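Local coordinates for protein integrase (Bovine immunodeficiency virus, PDB 3KKS) that probably catalyses the insertion of reverse-transcribed viral DNA into host DNA, as a retroviral integrase, through its catalytic core domain, at residues Q6-H11 and H58-P63; T37-A42 and A67-N72; V54-S59 and T80-I85. All blocks are in the same frame, centred on the assembly; numbering follows the deposited sequence.

Contacts 1 and 3 lie in the same mixed sheet and share strand 56-59: contact 1 joins it to strand 4-12 on the inner side, contact 3 to strand 80-83 at the edge, where it is only partly buried. Contact 2 lies off the sheet, between helices 38-51 and 68-76, and is partly open to solvent. The chemistry follows the place. Contact 1 is largely buried and combines one backbone bond between its segments with two carboxylates brought close together; contact 3 has a run of backbone bonds and a threonine hydroxyl shared by two histidines; contact 2 is apolar packing around Ile70. Ile85 of contact 3 touches Gln6 and Asp8 of contact 1, while Lys81 packs against Ile70 and Glu71 of contact 2.

Contact 1: Q6-H11 and H58-P63; sequences QMDNTH and HSDNGP
Met7 and His58 supply the one backbone hydrogen bond between the two segments, Met7 N to His58 O at 2.9 Å and nearly straight at 167°. The same oxygen takes a CA-H...O contact from Gln6, 3.3 Å from its CA, and so serves both residues.

Van der Waals packing continues along both faces of the strand pair. Gln6 and His58 run alongside each other, their first torsions both near 180°, and the amide NE2 of Gln6 lies 3.6 Å from His58 CD2 at the ring edge, with amide and ring planes 76° apart. The ring's ND1 is hydrogen-bonded to the hydroxyl of Thr82 on the next strand. On the opposite face Met7 CG comes within 3.8 Å of Ser59 CB, and the extended chain carries the methyl CE on to 3.9 Å from Ser59 OG.

Where the strands diverge, two carboxylates meet: Asp8 OD1 lies 3.4 Å from Asp60 OD2, two acceptors with no hydrogen bond between them. Asp60 turns its other oxygen, OD1, to Gly62 N at 2.6 Å, closing an Asx turn that steadies its carboxylate.

Two carboxylates brought this close are consistent with a metal site. By analogy with other retroviral integrases, Asp8 and Asp60 are probably the two aspartates of the D,D-35-E motif, which in that family bind the catalytic divalent metal ions together with a glutamate.

Contact 2: T37-A42 and A67-N72; sequences TALQVA and AHRIEN
Ile70 drives its terminal methyl CD1 into the first turn of the helix opposite, 3.4 Å from the carbonyl oxygen of Ala38 and 3.9 Å from Ala42 CB. CG1, anti to the carbonyl carbon (chi1 -55°), points the branch toward helix 38-51. There Val41 CG1 meets the same methyl at 3.9 Å, the two side chains at about a right angle. Nearer the helix starts the contact is between small residues: Ala38 CB and Ala67 CB abut at 3.8 Å, two single methyls meeting. This is the close-packed part, made of methyls and deepest around Ile70.

Toward solvent the packing is thinner. Arg69 is exposed, and its chain, bent at chi2 and chi3, runs alongside Leu39, a pose that a crystal neighbour touching it may affect. Its aliphatic CD passes 4.1 Å from Ala42 CB, and one face of its guanidinium then rests on Leu39 CD2, which sits 3.6 Å above the plane, toward the rim. This is apolar contact with a flat group, and no salt bridge joins the two segments.

The helix segments run nearly parallel, 22° apart with axes 9.4 Å from each other, and both begin here, with Thr37 and Ala67 at their N-cap positions. Val41 continues inward onto Cys64 and Phe65 of the short helix 63-66, and Ile70 onto Lys81 of strand 80-83. The pair thus joins helix 38-51, before strand 56-59, to helix 68-76, which leads into strand 80-83, on the face of the sheet that carries Leu57 and Lys81.

Contact 3: V54-S59 and T80-I85; sequences VLHLHS and TKTTGI
Leu57 joins the two parallel strands, whose short axes approach to 4.6 Å at an angle of 16°, through both its backbone polar atoms: Leu57 N donates to Thr80 O at 2.7 Å, and Leu57 O accepts from Thr82 N at 3.0 Å. Thr80 N adds a bond to Leu55 O just before the strand.

Among the side chains Thr82 is central. With chi1 at 55°, its OG1 reaches across to the edges of two imidazoles, bonding His56 NE2 at 2.9 Å and His58 ND1 at 2.6 Å. One hydroxyl has a single proton to give, so at least one ring must bring its own N-H. These bonds help to set the rotation of both rings. His56 is further covered on one face by Thr80 CG2, a CH-pi contact 4.0 Å above the ring centre. His58 NE2, buried near Gly84 and Ile85, has no polar partner in the model, while Tyr87 meets the ring edge-to-face. On the opposite face of the sheet, Lys81 hydrogen-bonds through NZ to Phe65 O.

The connection between these strands runs through helices 63-66 and 68-76, and the latter packs on Leu57 and Lys81, giving the beta-alpha-beta crossover that ends the mixed five-stranded sheet of the RNase H-like integrase core.

Contact 1: Q6-H11 and H58-P63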
loop_
_atom_site.group_PDB
_atom_site.type_symbol
_atom_site.label_atom_id
_atom_site.label_comp_id
_atom_site.label_asym_id
_atom_site.label_seq_id
_atom_site.Cartn_x
_atom_site.Cartn_y
_atom_site.Cartn_z
ATOM N N GLN A 6 -5.307 -0.405 2.935
ATOM C CA GLN A 6 -4.796 -0.249 4.285
ATOM C C GLN A 6 -3.334 0.148 4.178
ATOM O O GLN A 6 -2.557 -0.478 3.449
ATOM C CB GLN A 6 -4.912 -1.536 5.099
ATOM C CG GLN A 6 -4.222 -1.408 6.450
ATOM C CD GLN A 6 -4.669 -2.446 7.452
ATOM O OE1 GLN A 6 -3.993 -2.676 8.462
ATOM N NE2 GLN A 6 -5.820 -3.074 7.190
ATOM N N MET A 7 -2.966 1.186 4.912
ATOM C CA MET A 7 -1.612 1.692 4.882
ATOM C C MET A 7 -0.902 1.564 6.211
ATOM O O MET A 7 -1.523 1.594 7.270
ATOM C CB MET A 7 -1.630 3.157 4.463
ATOM C CG MET A 7 -2.527 4.020 5.325
ATOM S SD MET A 7 -2.533 5.757 4.811
ATOM C CE MET A 7 -3.758 6.416 5.999
ATOM N N ASP A 8 0.416 1.434 6.130
ATOM C CA ASP A 8 1.273 1.310 7.298
ATOM C C ASP A 8 2.669 1.749 6.892
ATOM O O ASP A 8 3.022 1.740 5.712
ATOM C CB ASP A 8 1.342 -0.146 7.780
ATOM C CG ASP A 8 0.063 -0.606 8.454
ATOM O OD1 ASP A 8 -0.275 -0.049 9.527
ATOM O OD2 ASP A 8 -0.600 -1.525 7.916
ATOM N N ASN A 9 3.449 2.155 7.880
ATOM C CA ASN A 9 4.819 2.552 7.645
ATOM C C ASN A 9 5.646 1.386 8.134
ATOM O O ASN A 9 5.316 0.770 9.145
ATOM C CB ASN A 9 5.168 3.803 8.443
ATOM C CG ASN A 9 4.510 5.034 7.887
ATOM O OD1 ASN A 9 4.543 5.271 6.683
ATOM N ND2 ASN A 9 3.912 5.835 8.759
ATOM N N THR A 10 6.701 1.060 7.405
ATOM C CA THR A 10 7.559 -0.033 7.815
ATOM C C THR A 10 8.991 0.411 7.661
ATOM O O THR A 10 9.269 1.492 7.148
ATOM C CB THR A 10 7.360 -1.284 6.951
ATOM O OG1 THR A 10 7.759 -1.000 5.606
ATOM C CG2 THR A 10 5.911 -1.712 6.967
ATOM N N HIS A 11 9.897 -0.441 8.107
ATOM C CA HIS A 11 11.310 -0.155 8.011
ATOM C C HIS A 11 12.029 -1.304 7.359
ATOM O O HIS A 11 11.737 -2.471 7.587
ATOM C CB HIS A 11 11.911 0.074 9.395
ATOM C CG HIS A 11 11.292 1.208 10.134
ATOM N ND1 HIS A 11 11.887 2.447 10.242
ATOM C CD2 HIS A 11 10.092 1.310 10.761
ATOM C CE1 HIS A 11 11.082 3.262 10.895
ATOM N NE2 HIS A 11 9.989 2.601 11.221
ATOM N N HIS A 58 -7.654 2.793 5.567
ATOM C CA HIS A 58 -7.567 2.296 6.939
ATOM C C HIS A 58 -6.113 2.253 7.411
ATOM O O HIS A 58 -5.197 2.116 6.601
ATOM C CB HIS A 58 -8.168 0.890 7.016
ATOM C CG HIS A 58 -8.295 0.356 8.411
ATOM N ND1 HIS A 58 -9.172 0.889 9.334
ATOM C CD2 HIS A 58 -7.661 -0.659 9.035
ATOM C CE1 HIS A 58 -9.068 0.220 10.470
ATOM N NE2 HIS A 58 -8.159 -0.724 10.316
ATOM N N SER A 59 -5.906 2.373 8.720
ATOM C CA SER A 59 -4.565 2.331 9.302
ATOM C C SER A 59 -4.641 2.236 10.826
ATOM O O SER A 59 -5.730 2.132 11.391
ATOM C CB SER A 59 -3.792 3.585 8.930
ATOM O OG SER A 59 -4.456 4.729 9.422
ATOM N N ASP A 60 -3.488 2.270 11.488
ATOM C CA ASP A 60 -3.473 2.222 12.944
ATOM C C ASP A 60 -3.579 3.641 13.479
ATOM O O ASP A 60 -3.637 4.598 12.712
ATOM C CB ASP A 60 -2.202 1.547 13.484
ATOM C CG ASP A 60 -0.924 2.228 13.028
ATOM O OD1 ASP A 60 -0.830 3.466 13.120
ATOM O OD2 ASP A 60 0.002 1.513 12.585
ATOM N N ASN A 61 -3.589 3.765 14.799
ATOM C CA ASN A 61 -3.715 5.050 15.469
ATOM C C ASN A 61 -2.441 5.882 15.465
ATOM O O ASN A 61 -2.318 6.851 16.219
ATOM C CB ASN A 61 -4.178 4.821 16.906
ATOM C CG ASN A 61 -5.354 5.686 17.274
ATOM O OD1 ASN A 61 -6.279 5.860 16.477
ATOM N ND2 ASN A 61 -5.341 6.226 18.491
ATOM N N GLY A 62 -1.490 5.505 14.622
ATOM C CA GLY A 62 -0.255 6.255 14.557
ATOM C C GLY A 62 -0.531 7.736 14.387
ATOM O O GLY A 62 -1.489 8.115 13.716
ATOM N N PRO A 63 0.284 8.599 15.002
ATOM C CA PRO A 63 0.146 10.057 14.928
ATOM C C PRO A 63 0.159 10.592 13.502
ATOM O O PRO A 63 -0.610 11.486 13.163
ATOM C CB PRO A 63 1.346 10.555 15.727
ATOM C CG PRO A 63 1.513 9.503 16.752
ATOM C CD PRO A 63 1.337 8.227 15.962
#

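Contact 2: T37-A42 and A67-N72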
loop_
_atom_site.group_PDB
_atom_site.type_symbol
_atom_site.label_atom_id
_atom_site.label_comp_id
_atom_site.label_asym_id
_atom_site.label_seq_id
_atom_site.Cartn_x
_atom_site.Cartn_y
_atom_site.Cartn_z
ATOM N N THR A 37 6.187 11.455 8.986
ATOM C CA THR A 37 5.412 12.639 9.328
ATOM C C THR A 37 4.069 12.604 8.622
ATOM O O THR A 37 3.847 11.792 7.719
ATOM C CB THR A 37 6.134 13.934 8.905
ATOM O OG1 THR A 37 6.553 13.821 7.540
ATOM C CG2 THR A 37 7.341 14.190 9.787
ATOM N N ALA A 38 3.177 13.493 9.034
ATOM C CA ALA A 38 1.863 13.567 8.431
ATOM C C ALA A 38 1.994 14.138 7.028
ATOM O O ALA A 38 1.203 13.823 6.144
ATOM C CB ALA A 38 0.955 14.452 9.271
ATOM N N LEU A 39 2.996 14.992 6.837
ATOM C CA LEU A 39 3.237 15.620 5.549
ATOM C C LEU A 39 3.630 14.573 4.511
ATOM O O LEU A 39 3.097 14.557 3.406
ATOM C CB LEU A 39 4.330 16.690 5.683
ATOM C CG LEU A 39 4.767 17.517 4.463
ATOM C CD1 LEU A 39 5.805 16.764 3.677
ATOM C CD2 LEU A 39 3.577 17.861 3.599
ATOM N N GLN A 40 4.560 13.698 4.865
ATOM C CA GLN A 40 4.977 12.656 3.939
ATOM C C GLN A 40 3.788 11.748 3.661
ATOM O O GLN A 40 3.489 11.450 2.504
ATOM C CB GLN A 40 6.132 11.845 4.517
ATOM C CG GLN A 40 7.394 12.656 4.724
ATOM C CD GLN A 40 7.757 13.470 3.507
ATOM O OE1 GLN A 40 7.708 12.977 2.378
ATOM N NE2 GLN A 40 8.128 14.726 3.728
ATOM N N VAL A 41 3.095 11.327 4.714
ATOM C CA VAL A 41 1.935 10.466 4.535
ATOM C C VAL A 41 0.921 11.085 3.570
ATOM O O VAL A 41 0.369 10.392 2.718
ATOM C CB VAL A 41 1.248 10.159 5.876
ATOM C CG1 VAL A 41 -0.101 9.474 5.634
ATOM C CG2 VAL A 41 2.144 9.239 6.703
ATOM N N ALA A 42 0.682 12.388 3.700
ATOM C CA ALA A 42 -0.257 13.084 2.826
ATOM C C ALA A 42 0.212 13.010 1.377
ATOM O O ALA A 42 -0.589 12.808 0.466
ATOM C CB ALA A 42 -0.390 14.532 3.257
ATOM N N ALA A 67 -3.473 12.853 12.162
ATOM C CA ALA A 67 -3.405 14.314 12.173
ATOM C C ALA A 67 -4.579 14.911 11.398
ATOM O O ALA A 67 -5.119 14.265 10.498
ATOM C CB ALA A 67 -2.092 14.773 11.563
ATOM N N HIS A 68 -4.982 16.130 11.761
ATOM C CA HIS A 68 -6.083 16.809 11.076
ATOM C C HIS A 68 -5.724 16.923 9.601
ATOM O O HIS A 68 -6.592 16.938 8.730
ATOM C CB HIS A 68 -6.312 18.207 11.665
ATOM C CG HIS A 68 -7.072 18.198 12.953
ATOM N ND1 HIS A 68 -6.975 19.214 13.884
ATOM C CD2 HIS A 68 -7.951 17.303 13.463
ATOM C CE1 HIS A 68 -7.758 18.939 14.912
ATOM N NE2 HIS A 68 -8.362 17.787 14.683
ATOM N N ARG A 69 -4.426 17.011 9.344
ATOM C CA ARG A 69 -3.904 17.095 7.989
ATOM C C ARG A 69 -4.451 15.917 7.172
ATOM O O ARG A 69 -5.015 16.099 6.093
ATOM C CB ARG A 69 -2.367 17.053 8.044
ATOM C CG ARG A 69 -1.686 16.505 6.798
ATOM C CD ARG A 69 -1.262 17.595 5.837
ATOM N NE ARG A 69 -0.126 18.355 6.348
ATOM C CZ ARG A 69 0.519 19.287 5.657
ATOM N NH1 ARG A 69 0.144 19.580 4.417
ATOM N NH2 ARG A 69 1.537 19.929 6.207
ATOM N N ILE A 70 -4.303 14.712 7.713
ATOM C CA ILE A 70 -4.752 13.497 7.039
ATOM C C ILE A 70 -6.262 13.354 7.032
ATOM O O ILE A 70 -6.853 12.925 6.032
ATOM C CB ILE A 70 -4.131 12.250 7.699
ATOM C CG1 ILE A 70 -2.609 12.398 7.721
ATOM C CG2 ILE A 70 -4.549 10.991 6.954
ATOM C CD1 ILE A 70 -2.010 12.833 6.382
ATOM N N GLU A 71 -6.885 13.713 8.151
ATOM C CA GLU A 71 -8.334 13.637 8.279
ATOM C C GLU A 71 -9.010 14.576 7.287
ATOM O O GLU A 71 -9.973 14.205 6.620
ATOM C CB GLU A 71 -8.758 13.998 9.703
ATOM C CG GLU A 71 -9.319 12.821 10.503
ATOM C CD GLU A 71 -8.442 12.433 11.679
ATOM O OE1 GLU A 71 -8.075 13.334 12.468
ATOM O OE2 GLU A 71 -8.129 11.230 11.820
ATOM N N ASN A 72 -8.513 15.800 7.186
ATOM C CA ASN A 72 -9.104 16.742 6.248
ATOM C C ASN A 72 -8.780 16.367 4.794
ATOM O O ASN A 72 -9.598 16.570 3.898
ATOM C CB ASN A 72 -8.635 18.166 6.550
ATOM C CG ASN A 72 -9.224 18.712 7.846
ATOM O OD1 ASN A 72 -10.242 18.223 8.336
ATOM N ND2 ASN A 72 -8.593 19.740 8.396
#

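Contact 3: V54-S59 and T80-I85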
loop_
_atom_site.group_PDB
_atom_site.type_symbol
_atom_site.label_atom_id
_atom_site.label_comp_id
_atom_site.label_asym_id
_atom_site.label_seq_id
_atom_site.Cartn_x
_atom_site.Cartn_y
_atom_site.Cartn_z
ATOM N N VAL A 54 -9.287 5.018 -4.750
ATOM C CA VAL A 54 -9.242 4.811 -3.317
ATOM C C VAL A 54 -10.535 5.340 -2.731
ATOM O O VAL A 54 -10.769 6.549 -2.715
ATOM C CB VAL A 54 -8.070 5.571 -2.680
ATOM C CG1 VAL A 54 -8.026 5.308 -1.180
ATOM C CG2 VAL A 54 -6.783 5.165 -3.350
ATOM N N LEU A 55 -11.367 4.425 -2.246
ATOM C CA LEU A 55 -12.653 4.789 -1.667
ATOM C C LEU A 55 -12.658 4.745 -0.154
ATOM O O LEU A 55 -13.445 5.434 0.493
ATOM C CB LEU A 55 -13.738 3.863 -2.217
ATOM C CG LEU A 55 -14.442 4.362 -3.479
ATOM C CD1 LEU A 55 -13.572 5.353 -4.231
ATOM C CD2 LEU A 55 -14.799 3.175 -4.349
ATOM N N HIS A 56 -11.769 3.944 0.413
ATOM C CA HIS A 56 -11.710 3.812 1.853
ATOM C C HIS A 56 -10.268 3.572 2.267
ATOM O O HIS A 56 -9.579 2.728 1.689
ATOM C CB HIS A 56 -12.612 2.644 2.284
ATOM C CG HIS A 56 -12.774 2.508 3.766
ATOM N ND1 HIS A 56 -13.834 1.834 4.334
ATOM C CD2 HIS A 56 -12.004 2.937 4.796
ATOM C CE1 HIS A 56 -13.711 1.856 5.650
ATOM N NE2 HIS A 56 -12.609 2.519 5.955
ATOM N N LEU A 57 -9.819 4.320 3.270
ATOM C CA LEU A 57 -8.454 4.217 3.763
ATOM C C LEU A 57 -8.454 3.801 5.233
ATOM O O LEU A 57 -9.171 4.381 6.047
ATOM C CB LEU A 57 -7.760 5.569 3.591
ATOM C CG LEU A 57 -6.239 5.634 3.450
ATOM C CD1 LEU A 57 -5.747 4.639 2.408
ATOM C CD2 LEU A 57 -5.849 7.047 3.039
ATOM N N HIS A 58 -7.654 2.793 5.567
ATOM C CA HIS A 58 -7.567 2.296 6.939
ATOM C C HIS A 58 -6.113 2.253 7.411
ATOM O O HIS A 58 -5.197 2.116 6.601
ATOM C CB HIS A 58 -8.168 0.890 7.016
ATOM C CG HIS A 58 -8.295 0.356 8.411
ATOM N ND1 HIS A 58 -9.172 0.889 9.334
ATOM C CD2 HIS A 58 -7.661 -0.659 9.035
ATOM C CE1 HIS A 58 -9.068 0.220 10.470
ATOM N NE2 HIS A 58 -8.159 -0.724 10.316
ATOM N N SER A 59 -5.906 2.373 8.720
ATOM C CA SER A 59 -4.565 2.331 9.302
ATOM C C SER A 59 -4.641 2.236 10.826
ATOM O O SER A 59 -5.730 2.132 11.391
ATOM C CB SER A 59 -3.792 3.585 8.930
ATOM O OG SER A 59 -4.456 4.729 9.422
ATOM N N THR A 80 -13.291 7.589 2.656
ATOM C CA THR A 80 -13.719 7.180 3.981
ATOM C C THR A 80 -12.465 6.752 4.722
ATOM O O THR A 80 -11.669 5.976 4.202
ATOM C CB THR A 80 -14.686 6.005 3.908
ATOM O OG1 THR A 80 -15.779 6.351 3.054
ATOM C CG2 THR A 80 -15.218 5.666 5.291
ATOM N N LYS A 81 -12.277 7.269 5.928
ATOM C CA LYS A 81 -11.102 6.924 6.709
ATOM C C LYS A 81 -11.483 6.321 8.048
ATOM O O LYS A 81 -12.384 6.810 8.726
ATOM C CB LYS A 81 -10.227 8.161 6.924
ATOM C CG LYS A 81 -9.046 7.934 7.854
ATOM C CD LYS A 81 -8.197 9.193 7.988
ATOM C CE LYS A 81 -7.270 9.111 9.191
ATOM N NZ LYS A 81 -6.429 7.897 9.176
ATOM N N THR A 82 -10.792 5.246 8.410
ATOM C CA THR A 82 -11.033 4.554 9.669
ATOM C C THR A 82 -9.696 4.244 10.323
ATOM O O THR A 82 -8.644 4.391 9.698
ATOM C CB THR A 82 -11.833 3.246 9.455
ATOM O OG1 THR A 82 -11.159 2.407 8.508
ATOM C CG2 THR A 82 -13.235 3.569 8.940
ATOM N N THR A 83 -9.742 3.814 11.580
ATOM C CA THR A 83 -8.528 3.517 12.330
ATOM C C THR A 83 -8.693 2.327 13.279
ATOM O O THR A 83 -9.806 1.869 13.535
ATOM C CB THR A 83 -8.089 4.768 13.134
ATOM O OG1 THR A 83 -7.854 5.852 12.227
ATOM C CG2 THR A 83 -6.815 4.500 13.920
ATOM N N GLY A 84 -7.573 1.823 13.785
ATOM C CA GLY A 84 -7.615 0.702 14.702
ATOM C C GLY A 84 -7.630 -0.655 14.030
ATOM O O GLY A 84 -8.687 -1.254 13.842
ATOM N N ILE A 85 -6.450 -1.141 13.663
ATOM C CA ILE A 85 -6.326 -2.443 13.024
ATOM C C ILE A 85 -6.830 -3.518 13.994
ATOM O O ILE A 85 -6.587 -3.440 15.201
ATOM C CB ILE A 85 -4.852 -2.716 12.639
ATOM C CG1 ILE A 85 -4.402 -1.682 11.602
ATOM C CG2 ILE A 85 -4.695 -4.131 12.095
ATOM C CD1 ILE A 85 -2.958 -1.822 11.163
#